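Local coordinates for alpha-L-arabinofuranosidase B (Aspergillus kawachii, PDB 6SXT), which hydrolyses terminal non-reducing alpha-L-arabinofuranosyl residues from arabinan, arabinoxylan and arabinogalactan, and carries a C-terminal arabinose-binding domain, at residues T393-Y401 and A409-A420; R346-T357 and F445-Y453. All blocks are in the same frame, centred on the assembly; numbering follows the deposited sequence.

Interaction 1: T393-Y401 and A409-A420; sequences TPGSYIRHY and ANDGTKQFHEDA. With NAG (2-acetamido-2-deoxy-beta-D-glucopyranose), chain B; SO4 (sulfate ion), chain F; EDO (1,2-ethanediol), chain C.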
loop_
_atom_site.group_PDB
_atom_site.type_symbol
_atom_site.label_atom_id
_atom_site.label_comp_id
_atom_site.label_asym_id
_atom_site.label_seq_id
_atom_site.Cartn_x
_atom_site.Cartn_y
_atom_site.Cartn_z
ATOM N N THR A 393 18.984 24.633 9.956
ATOM C CA THR A 393 18.642 24.795 8.522
ATOM C C THR A 393 17.124 24.778 8.333
ATOM O O THR A 393 16.559 23.783 7.887
ATOM C CB THR A 393 19.390 23.794 7.649
ATOM O OG1 THR A 393 20.780 23.725 7.938
ATOM C CG2 THR A 393 19.229 24.098 6.195
ATOM N N PRO A 394 16.420 25.858 8.689
ATOM C CA PRO A 394 14.978 25.919 8.549
ATOM C C PRO A 394 14.606 25.719 7.081
ATOM O O PRO A 394 15.373 26.056 6.168
ATOM C CB PRO A 394 14.535 27.295 8.995
ATOM C CG PRO A 394 15.766 27.904 9.652
ATOM C CD PRO A 394 16.975 27.088 9.293
ATOM N N GLY A 395 13.459 25.052 6.867
ATOM C CA GLY A 395 13.041 24.714 5.503
ATOM C C GLY A 395 13.581 23.408 5.005
ATOM O O GLY A 395 13.156 22.976 3.909
ATOM N N SER A 396 14.488 22.791 5.747
ATOM C CA SER A 396 15.076 21.475 5.421
ATOM C C SER A 396 14.545 20.444 6.418
ATOM O O SER A 396 14.380 20.771 7.584
ATOM C CB SER A 396 16.552 21.489 5.347
ATOM O OG SER A 396 16.925 22.258 4.204
ATOM N N TYR A 397 14.251 19.249 5.889
ATOM C CA TYR A 397 13.629 18.162 6.665
ATOM C C TYR A 397 14.389 16.873 6.437
ATOM O O TYR A 397 14.970 16.632 5.416
ATOM C CB TYR A 397 12.176 17.962 6.219
ATOM C CG TYR A 397 11.286 19.149 6.397
ATOM C CD1 TYR A 397 11.296 20.168 5.454
ATOM C CD2 TYR A 397 10.450 19.277 7.496
ATOM C CE1 TYR A 397 10.492 21.275 5.595
ATOM C CE2 TYR A 397 9.617 20.374 7.639
ATOM C CZ TYR A 397 9.644 21.362 6.678
ATOM O OH TYR A 397 8.818 22.438 6.837
ATOM N N ILE A 398 14.299 15.981 7.419
ATOM C CA ILE A 398 14.776 14.594 7.297
ATOM C C ILE A 398 13.892 13.888 6.257
ATOM O O ILE A 398 12.662 13.914 6.397
ATOM C CB ILE A 398 14.751 13.858 8.644
ATOM C CG1 ILE A 398 15.585 14.616 9.697
ATOM C CG2 ILE A 398 15.244 12.444 8.401
ATOM C CD1 ILE A 398 15.711 13.917 11.028
ATOM N N ARG A 399 14.525 13.339 5.235
ATOM C CA ARG A 399 13.821 12.596 4.162
ATOM C C ARG A 399 14.640 11.367 3.856
ATOM O O ARG A 399 15.880 11.356 3.970
ATOM C CB ARG A 399 13.572 13.490 2.946
ATOM C CG ARG A 399 14.842 13.952 2.226
ATOM C CD ARG A 399 15.386 12.994 1.195
ATOM N NE ARG A 399 14.503 12.823 0.069
ATOM C CZ ARG A 399 14.321 13.692 -0.908
ATOM N NH1 ARG A 399 15.090 14.780 -1.008
ATOM N NH2 ARG A 399 13.365 13.521 -1.804
ATOM N N HIS A 400 13.984 10.304 3.421
ATOM C CA HIS A 400 14.730 9.152 2.913
ATOM C C HIS A 400 14.957 9.289 1.405
ATOM O O HIS A 400 14.103 9.834 0.662
ATOM C CB HIS A 400 14.076 7.822 3.347
ATOM C CG HIS A 400 12.709 7.556 2.794
ATOM N ND1 HIS A 400 12.536 7.044 1.529
ATOM C CD2 HIS A 400 11.511 7.629 3.391
ATOM C CE1 HIS A 400 11.236 6.840 1.352
ATOM N NE2 HIS A 400 10.580 7.242 2.469
ATOM N N TYR A 401 16.076 8.742 0.958
ATOM C CA TYR A 401 16.521 8.760 -0.443
ATOM C C TYR A 401 17.495 7.613 -0.617
ATOM O O TYR A 401 18.524 7.530 0.088
ATOM C CB TYR A 401 17.212 10.103 -0.752
ATOM C CG TYR A 401 17.470 10.254 -2.215
ATOM C CD1 TYR A 401 18.603 9.736 -2.801
ATOM C CD2 TYR A 401 16.532 10.882 -3.007
ATOM C CE1 TYR A 401 18.807 9.871 -4.167
ATOM C CE2 TYR A 401 16.723 11.024 -4.367
ATOM C CZ TYR A 401 17.870 10.515 -4.934
ATOM O OH TYR A 401 18.050 10.631 -6.273
ATOM N N ALA A 409 16.221 20.314 1.513
ATOM C CA ALA A 409 15.228 21.376 1.478
ATOM C C ALA A 409 13.913 20.853 0.859
ATOM O O ALA A 409 13.959 20.226 -0.203
ATOM C CB ALA A 409 15.754 22.559 0.690
ATOM N N ASN A 410 12.820 21.221 1.474
ATOM C CA ASN A 410 11.465 20.954 0.925
ATOM C C ASN A 410 11.351 21.681 -0.415
ATOM O O ASN A 410 11.462 22.894 -0.413
ATOM C CB ASN A 410 10.425 21.432 1.893
ATOM C CG ASN A 410 8.991 21.210 1.436
ATOM O OD1 ASN A 410 8.760 20.508 0.469
ATOM N ND2 ASN A 410 8.082 21.847 2.145
ATOM N N ASP A 411 11.137 20.945 -1.502
ATOM C CA ASP A 411 10.978 21.482 -2.875
ATOM C C ASP A 411 9.487 21.547 -3.260
ATOM O O ASP A 411 9.221 21.874 -4.405
ATOM C CB ASP A 411 11.869 20.659 -3.773
ATOM C CG ASP A 411 11.346 19.240 -3.983
ATOM O OD1 ASP A 411 10.256 18.943 -3.420
ATOM O OD2 ASP A 411 12.083 18.448 -4.571
ATOM N N GLY A 412 8.566 21.346 -2.320
ATOM C CA GLY A 412 7.102 21.489 -2.435
ATOM C C GLY A 412 6.472 20.306 -3.184
ATOM O O GLY A 412 5.274 20.312 -3.333
ATOM N N THR A 413 7.254 19.359 -3.638
ATOM C CA THR A 413 6.763 18.187 -4.425
ATOM C C THR A 413 6.072 17.123 -3.548
ATOM O O THR A 413 6.513 16.846 -2.413
ATOM C CB THR A 413 7.862 17.520 -5.228
ATOM O OG1 THR A 413 8.882 16.917 -4.463
ATOM C CG2 THR A 413 8.548 18.479 -6.196
ATOM N N LYS A 414 5.093 16.452 -4.160
ATOM C CA LYS A 414 4.502 15.213 -3.574
ATOM C C LYS A 414 5.620 14.247 -3.189
ATOM O O LYS A 414 5.592 13.679 -2.071
ATOM C CB LYS A 414 3.521 14.608 -4.582
ATOM C CG LYS A 414 2.993 13.244 -4.148
ATOM C CD LYS A 414 2.043 12.683 -5.178
ATOM C CE LYS A 414 1.690 11.224 -4.840
ATOM N NZ LYS A 414 0.477 10.936 -5.581
ATOM N N GLN A 415 6.585 13.958 -4.031
ATOM C CA GLN A 415 7.622 12.981 -3.713
ATOM C C GLN A 415 8.425 13.367 -2.447
ATOM O O GLN A 415 8.632 12.536 -1.545
ATOM C CB GLN A 415 8.581 12.782 -4.876
ATOM C CG GLN A 415 9.415 11.533 -4.729
ATOM C CD GLN A 415 8.549 10.298 -4.586
ATOM O OE1 GLN A 415 7.749 9.967 -5.459
ATOM N NE2 GLN A 415 8.645 9.615 -3.454
ATOM N N PHE A 416 8.892 14.606 -2.351
ATOM C CA PHE A 416 9.593 15.051 -1.135
ATOM C C PHE A 416 8.699 14.883 0.089
ATOM O O PHE A 416 9.133 14.348 1.112
ATOM C CB PHE A 416 10.004 16.528 -1.268
ATOM C CG PHE A 416 10.816 16.979 -0.092
ATOM C CD1 PHE A 416 10.235 17.319 1.102
ATOM C CD2 PHE A 416 12.202 16.921 -0.194
ATOM C CE1 PHE A 416 11.026 17.674 2.184
ATOM C CE2 PHE A 416 12.994 17.245 0.891
ATOM C CZ PHE A 416 12.385 17.626 2.053
ATOM N N HIS A 417 7.468 15.346 0.012
ATOM C CA HIS A 417 6.505 15.277 1.130
ATOM C C HIS A 417 6.425 13.832 1.630
ATOM O O HIS A 417 6.490 13.597 2.857
ATOM C CB HIS A 417 5.123 15.771 0.735
ATOM C CG HIS A 417 5.051 17.240 0.438
ATOM N ND1 HIS A 417 3.923 17.787 -0.132
ATOM C CD2 HIS A 417 5.942 18.248 0.609
ATOM C CE1 HIS A 417 4.086 19.107 -0.260
ATOM N NE2 HIS A 417 5.298 19.422 0.160
ATOM N N GLU A 418 6.250 12.918 0.689
ATOM C CA GLU A 418 6.096 11.476 1.053
ATOM C C GLU A 418 7.375 10.936 1.679
ATOM O O GLU A 418 7.298 10.201 2.702
ATOM C CB GLU A 418 5.704 10.648 -0.172
ATOM C CG GLU A 418 4.313 11.013 -0.688
ATOM C CD GLU A 418 3.705 10.121 -1.760
ATOM O OE1 GLU A 418 4.432 9.423 -2.442
ATOM O OE2 GLU A 418 2.488 10.227 -1.930
ATOM N N ASP A 419 8.545 11.321 1.130
ATOM C CA ASP A 419 9.861 10.830 1.591
ATOM C C ASP A 419 10.203 11.449 2.956
ATOM O O ASP A 419 11.134 10.965 3.611
ATOM C CB ASP A 419 10.959 11.298 0.614
ATOM C CG ASP A 419 10.990 10.704 -0.790
ATOM O OD1 ASP A 419 10.263 9.680 -1.037
ATOM O OD2 ASP A 419 11.839 11.229 -1.642
ATOM N N ALA A 420 9.491 12.489 3.374
ATOM C CA ALA A 420 9.803 13.267 4.605
ATOM C C ALA A 420 8.738 13.095 5.686
ATOM O O ALA A 420 8.721 13.839 6.659
ATOM C CB ALA A 420 9.984 14.735 4.252
HETATM C C1 NAG B . 4.858 16.634 -10.479
HETATM C C2 NAG B . 5.331 17.627 -9.401
HETATM C C3 NAG B . 6.259 18.696 -10.031
HETATM C C4 NAG B . 7.431 17.989 -10.676
HETATM C C5 NAG B . 6.935 16.911 -11.662
HETATM C C6 NAG B . 8.098 16.069 -12.170
HETATM C C7 NAG B . 3.941 17.925 -7.439
HETATM C C8 NAG B . 2.777 18.628 -6.892
HETATM N N2 NAG B . 4.236 18.190 -8.708
HETATM O O3 NAG B . 6.768 19.550 -9.000
HETATM O O4 NAG B . 8.298 18.988 -11.277
HETATM O O5 NAG B . 5.973 15.989 -11.058
HETATM O O6 NAG B . 7.602 14.810 -12.688
HETATM O O7 NAG B . 4.620 17.068 -6.861
HETATM S S SO4 F . 19.407 20.513 -0.256
HETATM O O1 SO4 F . 19.211 21.799 0.320
HETATM O O2 SO4 F . 20.211 19.689 0.555
HETATM O O3 SO4 F . 20.119 20.623 -1.483
HETATM O O4 SO4 F . 18.098 19.897 -0.503
HETATM C C1 EDO C . 8.315 25.480 -2.284
HETATM O O1 EDO C . 9.263 25.153 -3.265
HETATM C C2 EDO C . 8.894 25.403 -0.928
HETATM O O2 EDO C . 7.923 25.534 0.084
HETATM O O HOH W 1 12.079 24.739 1.762
HETATM O O HOH W 2 8.556 23.766 4.392
HETATM O O HOH W 3 10.884 14.606 8.153
HETATM O O HOH W 4 12.567 15.278 -4.019
HETATM O O HOH W 5 8.269 8.418 4.440
#
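CD2 of F416 lies over one face of the R399 guanidinium and CD2 of Y401 over the other; the F416 ring is steeply inclined, its plane 72° from the guanidinium. At the edge, NH2 of R399 donates to OD2 of D419 at 2.8 Å, almost straight, in the guanidinium plane and on the anti lone pair of the carboxylate. This is a salt bridge. Bends at chi2 (85°) and chi3 (66°) bring the guanidinium between F416 and Y401, with NH2 at D419. The H400 ring has CA of D419 over one face, a CH-pi contact 4.1 Å from the ring centroid. N of H400 donates to O of D419 at 2.9 Å, which holds the backbones together. The second carboxylate oxygen, OD1, accepts from NE2 of Q415 at 2.9 Å, from above the carboxylate plane. Farther along, Y397 CD1 packs on F416 CE1, and N410 N donates to G395 O at 3.0 Å. NE2 of H400 bonds S439 outside the contact. H400 and D419 are both substrate-binding residues of the arabinose-binding domain. The R399 and Q415 bonds grip OD2 and OD1, one each, beside H400, and R399 probably stabilises the negative charge.

Interaction 2: R346-T357 and F445-Y453; sequences RYIAHTDTTVNT and FRHYENVLY. With SO4 (sulfate ion), chain R.
L452 and T357 meet at the tight end of this contact. CD2 of L452 lies 3.5 Å from CG2 of T357, unusually close. CB of L452 also packs on CG1 of V355, at 3.6 Å. Farther in, CD1 of I348 sits at the edge of the F445 ring, near its plane, 3.7 Å from CD2 of F445. F475, on strand 475-479, touches I348, F445, H447 and L452, so this side belongs to the core of the beta-trefoil domain. Two backbone bonds hold the segments beside this packing. N of L452 donates to O of V355, and N of T357 donates to O of N450 at 2.9 Å. They flank a single bridge between N356 and V451.

The other side is polar and partly exposed, with water and sulfate bound. The amide of N450 lies flat over one face of the R346 guanidinium, the planes 8° apart and ND2 over the centre. NE of R346 and OD1 of N450 are 3.5 Å apart at a poor angle, so this is stacking, not hydrogen bonding. NE of R346 donates to OG1 of T357 at 3.0 Å and NH1 to O of T357, a side-on grip; the bend at chi3 (76°) turns the guanidinium toward T357. NH1 and NH2 also hold a sulfate, probably from the crystallisation liquor. A water joins OG1 of T357 to OD1 of N450, 2.7 Å from each.

N450 belongs to the type I' turn from Y448 to V451, which carries the substrate-binding residue E449. H447 and L452, in the flanking strands, also bind substrate. The backbone bonds and the stacked, water-linked amide thus tie this binding hairpin to hairpin 346-357, and in this crystal the R346 charge is probably balanced in part by the sulfate.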
loop_
_atom_site.group_PDB
_atom_site.type_symbol
_atom_site.label_atom_id
_atom_site.label_comp_id
_atom_site.label_asym_id
_atom_site.label_seq_id
_atom_site.Cartn_x
_atom_site.Cartn_y
_atom_site.Cartn_z
ATOM N N ARG A 346 24.496 9.115 22.431
ATOM C CA ARG A 346 24.407 9.686 21.066
ATOM C C ARG A 346 22.988 10.144 20.779
ATOM O O ARG A 346 21.992 9.575 21.307
ATOM C CB ARG A 346 24.863 8.729 19.976
ATOM C CG ARG A 346 26.224 8.101 20.241
ATOM C CD ARG A 346 26.721 7.224 19.148
ATOM N NE ARG A 346 27.217 7.933 17.989
ATOM C CZ ARG A 346 28.496 8.309 17.837
ATOM N NH1 ARG A 346 28.876 8.957 16.765
ATOM N NH2 ARG A 346 29.376 8.013 18.770
ATOM N N TYR A 347 22.878 11.138 19.932
ATOM C CA TYR A 347 21.624 11.772 19.487
ATOM C C TYR A 347 21.610 11.856 17.967
ATOM O O TYR A 347 22.672 11.894 17.312
ATOM C CB TYR A 347 21.471 13.182 20.053
ATOM C CG TYR A 347 21.193 13.207 21.523
ATOM C CD1 TYR A 347 22.244 13.043 22.420
ATOM C CD2 TYR A 347 19.931 13.440 22.035
ATOM C CE1 TYR A 347 22.044 13.056 23.776
ATOM C CE2 TYR A 347 19.704 13.452 23.403
ATOM C CZ TYR A 347 20.788 13.330 24.274
ATOM O OH TYR A 347 20.560 13.318 25.628
ATOM N N ILE A 348 20.395 11.876 17.381
ATOM C CA ILE A 348 20.247 12.068 15.932
ATOM C C ILE A 348 20.653 13.512 15.626
ATOM O O ILE A 348 20.046 14.467 16.154
ATOM C CB ILE A 348 18.803 11.789 15.440
ATOM C CG1 ILE A 348 18.407 10.356 15.822
ATOM C CG2 ILE A 348 18.719 12.065 13.948
ATOM C CD1 ILE A 348 17.066 9.913 15.259
ATOM N N ALA A 349 21.630 13.610 14.765
ATOM C CA ALA A 349 22.155 14.927 14.369
ATOM C C ALA A 349 22.386 14.918 12.872
ATOM O O ALA A 349 21.902 14.011 12.128
ATOM C CB ALA A 349 23.429 15.198 15.148
ATOM N N HIS A 350 23.115 15.897 12.336
ATOM C CA HIS A 350 23.447 15.836 10.920
ATOM C C HIS A 350 24.769 16.601 10.719
ATOM O O HIS A 350 25.066 17.495 11.548
ATOM C CB HIS A 350 22.319 16.369 10.034
ATOM C CG HIS A 350 22.137 17.843 10.152
ATOM N ND1 HIS A 350 22.723 18.697 9.218
ATOM C CD2 HIS A 350 21.458 18.600 11.039
ATOM C CE1 HIS A 350 22.399 19.936 9.565
ATOM N NE2 HIS A 350 21.643 19.917 10.683
ATOM N N THR A 351 25.448 16.207 9.677
ATOM C CA THR A 351 26.654 16.923 9.142
ATOM C C THR A 351 26.310 17.269 7.705
ATOM O O THR A 351 26.290 16.353 6.849
ATOM C CB THR A 351 27.910 16.075 9.233
ATOM O OG1 THR A 351 28.008 15.608 10.577
ATOM C CG2 THR A 351 29.125 16.909 8.858
ATOM N N ASP A 352 25.920 18.507 7.463
ATOM C CA ASP A 352 25.323 18.938 6.182
ATOM C C ASP A 352 24.159 17.973 5.848
ATOM O O ASP A 352 23.287 17.853 6.706
ATOM C CB ASP A 352 26.416 19.054 5.122
ATOM C CG ASP A 352 27.340 20.221 5.516
ATOM O OD1 ASP A 352 26.820 21.209 6.049
ATOM O OD2 ASP A 352 28.527 20.059 5.294
ATOM N N THR A 353 24.148 17.347 4.686
ATOM C CA THR A 353 22.948 16.524 4.312
ATOM C C THR A 353 22.979 15.165 4.989
ATOM O O THR A 353 21.881 14.496 4.920
ATOM C CB THR A 353 22.828 16.303 2.812
ATOM O OG1 THR A 353 23.923 15.543 2.338
ATOM C CG2 THR A 353 22.737 17.617 2.066
ATOM N N THR A 354 24.077 14.710 5.579
ATOM C CA THR A 354 24.172 13.367 6.179
ATOM C C THR A 354 23.504 13.395 7.555
ATOM O O THR A 354 24.015 14.013 8.510
ATOM C CB THR A 354 25.610 12.868 6.306
ATOM O OG1 THR A 354 26.194 12.869 5.011
ATOM C CG2 THR A 354 25.666 11.467 6.855
ATOM N N VAL A 355 22.412 12.640 7.738
ATOM C CA VAL A 355 21.846 12.442 9.084
ATOM C C VAL A 355 22.600 11.311 9.778
ATOM O O VAL A 355 22.836 10.218 9.186
ATOM C CB VAL A 355 20.324 12.160 8.966
ATOM C CG1 VAL A 355 19.732 11.988 10.333
ATOM C CG2 VAL A 355 19.634 13.243 8.169
ATOM N N ASN A 356 23.031 11.555 11.005
ATOM C CA ASN A 356 23.947 10.654 11.730
ATOM C C ASN A 356 23.610 10.647 13.203
ATOM O O ASN A 356 22.676 11.327 13.646
ATOM C CB ASN A 356 25.424 10.985 11.411
ATOM C CG ASN A 356 25.809 12.447 11.608
ATOM O OD1 ASN A 356 26.709 12.902 10.856
ATOM N ND2 ASN A 356 25.222 13.104 12.575
ATOM N N THR A 357 24.383 9.880 13.989
ATOM C CA THR A 357 24.317 10.019 15.435
ATOM C C THR A 357 25.694 10.521 15.906
ATOM O O THR A 357 26.695 10.103 15.320
ATOM C CB THR A 357 23.883 8.751 16.162
ATOM O OG1 THR A 357 24.953 7.815 16.080
ATOM C CG2 THR A 357 22.607 8.162 15.561
ATOM N N PHE A 445 13.243 4.861 10.912
ATOM C CA PHE A 445 14.528 5.493 11.357
ATOM C C PHE A 445 15.374 4.406 12.019
ATOM O O PHE A 445 14.889 3.766 12.977
ATOM C CB PHE A 445 14.358 6.600 12.387
ATOM C CG PHE A 445 14.068 7.999 11.897
ATOM C CD1 PHE A 445 13.196 8.292 10.865
ATOM C CD2 PHE A 445 14.714 9.064 12.516
ATOM C CE1 PHE A 445 12.914 9.597 10.503
ATOM C CE2 PHE A 445 14.450 10.364 12.150
ATOM C CZ PHE A 445 13.578 10.630 11.130
ATOM N N ARG A 446 16.604 4.203 11.567
ATOM C CA ARG A 446 17.475 3.147 12.118
ATOM C C ARG A 446 18.925 3.627 12.016
ATOM O O ARG A 446 19.348 3.962 10.893
ATOM C CB ARG A 446 17.286 1.822 11.359
ATOM C CG ARG A 446 18.012 0.625 11.988
ATOM C CD ARG A 446 19.389 0.322 11.354
ATOM N NE ARG A 446 19.999 -0.671 12.220
ATOM C CZ ARG A 446 19.782 -1.985 12.125
ATOM N NH1 ARG A 446 19.214 -2.495 11.051
ATOM N NH2 ARG A 446 20.221 -2.773 13.097
ATOM N N HIS A 447 19.638 3.629 13.144
ATOM C CA HIS A 447 21.091 3.960 13.119
ATOM C C HIS A 447 21.888 2.676 12.836
ATOM O O HIS A 447 21.588 1.577 13.364
ATOM C CB HIS A 447 21.556 4.765 14.333
ATOM C CG HIS A 447 21.498 4.024 15.605
ATOM N ND1 HIS A 447 22.563 3.233 15.990
ATOM C CD2 HIS A 447 20.520 3.856 16.530
ATOM C CE1 HIS A 447 22.261 2.666 17.134
ATOM N NE2 HIS A 447 21.011 2.999 17.472
ATOM N N TYR A 448 22.872 2.815 11.963
ATOM C CA TYR A 448 23.758 1.718 11.536
ATOM C C TYR A 448 25.134 2.345 11.238
ATOM O O TYR A 448 25.247 3.179 10.337
ATOM C CB TYR A 448 23.181 0.974 10.330
ATOM C CG TYR A 448 23.968 -0.246 9.935
ATOM C CD1 TYR A 448 23.717 -1.470 10.517
ATOM C CD2 TYR A 448 24.958 -0.148 8.979
ATOM C CE1 TYR A 448 24.434 -2.597 10.134
ATOM C CE2 TYR A 448 25.683 -1.263 8.592
ATOM C CZ TYR A 448 25.418 -2.482 9.182
ATOM O OH TYR A 448 26.129 -3.585 8.808
ATOM N N GLU A 449 26.117 1.907 12.022
ATOM C CA GLU A 449 27.491 2.508 12.031
ATOM C C GLU A 449 27.346 4.027 12.226
ATOM O O GLU A 449 28.031 4.795 11.535
ATOM C CB GLU A 449 28.242 2.086 10.774
ATOM C CG GLU A 449 28.506 0.583 10.762
ATOM C CD GLU A 449 29.383 0.053 9.644
ATOM O OE1 GLU A 449 29.665 0.777 8.709
ATOM O OE2 GLU A 449 29.785 -1.098 9.735
ATOM N N ASN A 450 26.444 4.446 13.111
ATOM C CA ASN A 450 26.238 5.856 13.475
ATOM C C ASN A 450 25.746 6.719 12.323
ATOM O O ASN A 450 25.866 7.941 12.415
ATOM C CB ASN A 450 27.539 6.409 14.093
ATOM C CG ASN A 450 27.952 5.612 15.308
ATOM O OD1 ASN A 450 27.119 5.080 16.032
ATOM N ND2 ASN A 450 29.247 5.611 15.620
ATOM N N VAL A 451 25.089 6.138 11.325
ATOM C CA VAL A 451 24.444 6.859 10.210
ATOM C C VAL A 451 22.956 6.449 10.208
ATOM O O VAL A 451 22.659 5.305 10.600
ATOM C CB VAL A 451 25.111 6.532 8.882
ATOM C CG1 VAL A 451 24.443 7.212 7.710
ATOM C CG2 VAL A 451 26.602 6.894 8.971
ATOM N N LEU A 452 22.102 7.386 9.850
ATOM C CA LEU A 452 20.624 7.125 9.858
ATOM C C LEU A 452 20.166 6.647 8.496
ATOM O O LEU A 452 20.428 7.243 7.484
ATOM C CB LEU A 452 19.800 8.344 10.294
ATOM C CG LEU A 452 19.454 8.456 11.769
ATOM C CD1 LEU A 452 18.527 7.326 12.269
ATOM C CD2 LEU A 452 20.696 8.455 12.664
ATOM N N TYR A 453 19.323 5.600 8.542
ATOM C CA TYR A 453 18.687 5.002 7.361
ATOM C C TYR A 453 17.189 4.813 7.647
ATOM O O TYR A 453 16.791 4.895 8.791
ATOM C CB TYR A 453 19.321 3.652 7.022
ATOM C CG TYR A 453 20.804 3.731 6.725
ATOM C CD1 TYR A 453 21.233 4.021 5.458
ATOM C CD2 TYR A 453 21.737 3.560 7.741
ATOM C CE1 TYR A 453 22.586 4.146 5.178
ATOM C CE2 TYR A 453 23.103 3.723 7.471
ATOM C CZ TYR A 453 23.519 3.991 6.188
ATOM O OH TYR A 453 24.872 4.102 5.911
HETATM S S SO4 R . 32.540 9.113 17.297
HETATM O O1 SO4 R . 33.904 9.566 17.174
HETATM O O2 SO4 R . 32.011 9.537 18.576
HETATM O O3 SO4 R . 31.753 9.680 16.192
HETATM O O4 SO4 R . 32.518 7.668 17.231
HETATM O O HOH W 6 24.619 5.265 16.976
#

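Overall arrangement
Both interactions lie in the C-terminal arabinose-binding domain, a beta-trefoil. After the N-terminal catalytic domain and strand 333-338, the chain runs through the hairpin of strands 346-351 and 354-359. It passes strands 374-378 and 386-390 and enters T393-Y401. Interaction 1 closes a short loop there, with most of strand 404-409 between its segments, and ties strand 396-401 to helix 414-419. After strands 422-426 and 433-437 the chain reaches the hairpin of strands 444-448 and 451-455. This hairpin returns to the first one and closes the long loop of interaction 2, which encloses interaction 1. The centres are about 16 Å apart. The two contacts touch through I398 CG2 and F445 CZ, at 3.7 Å.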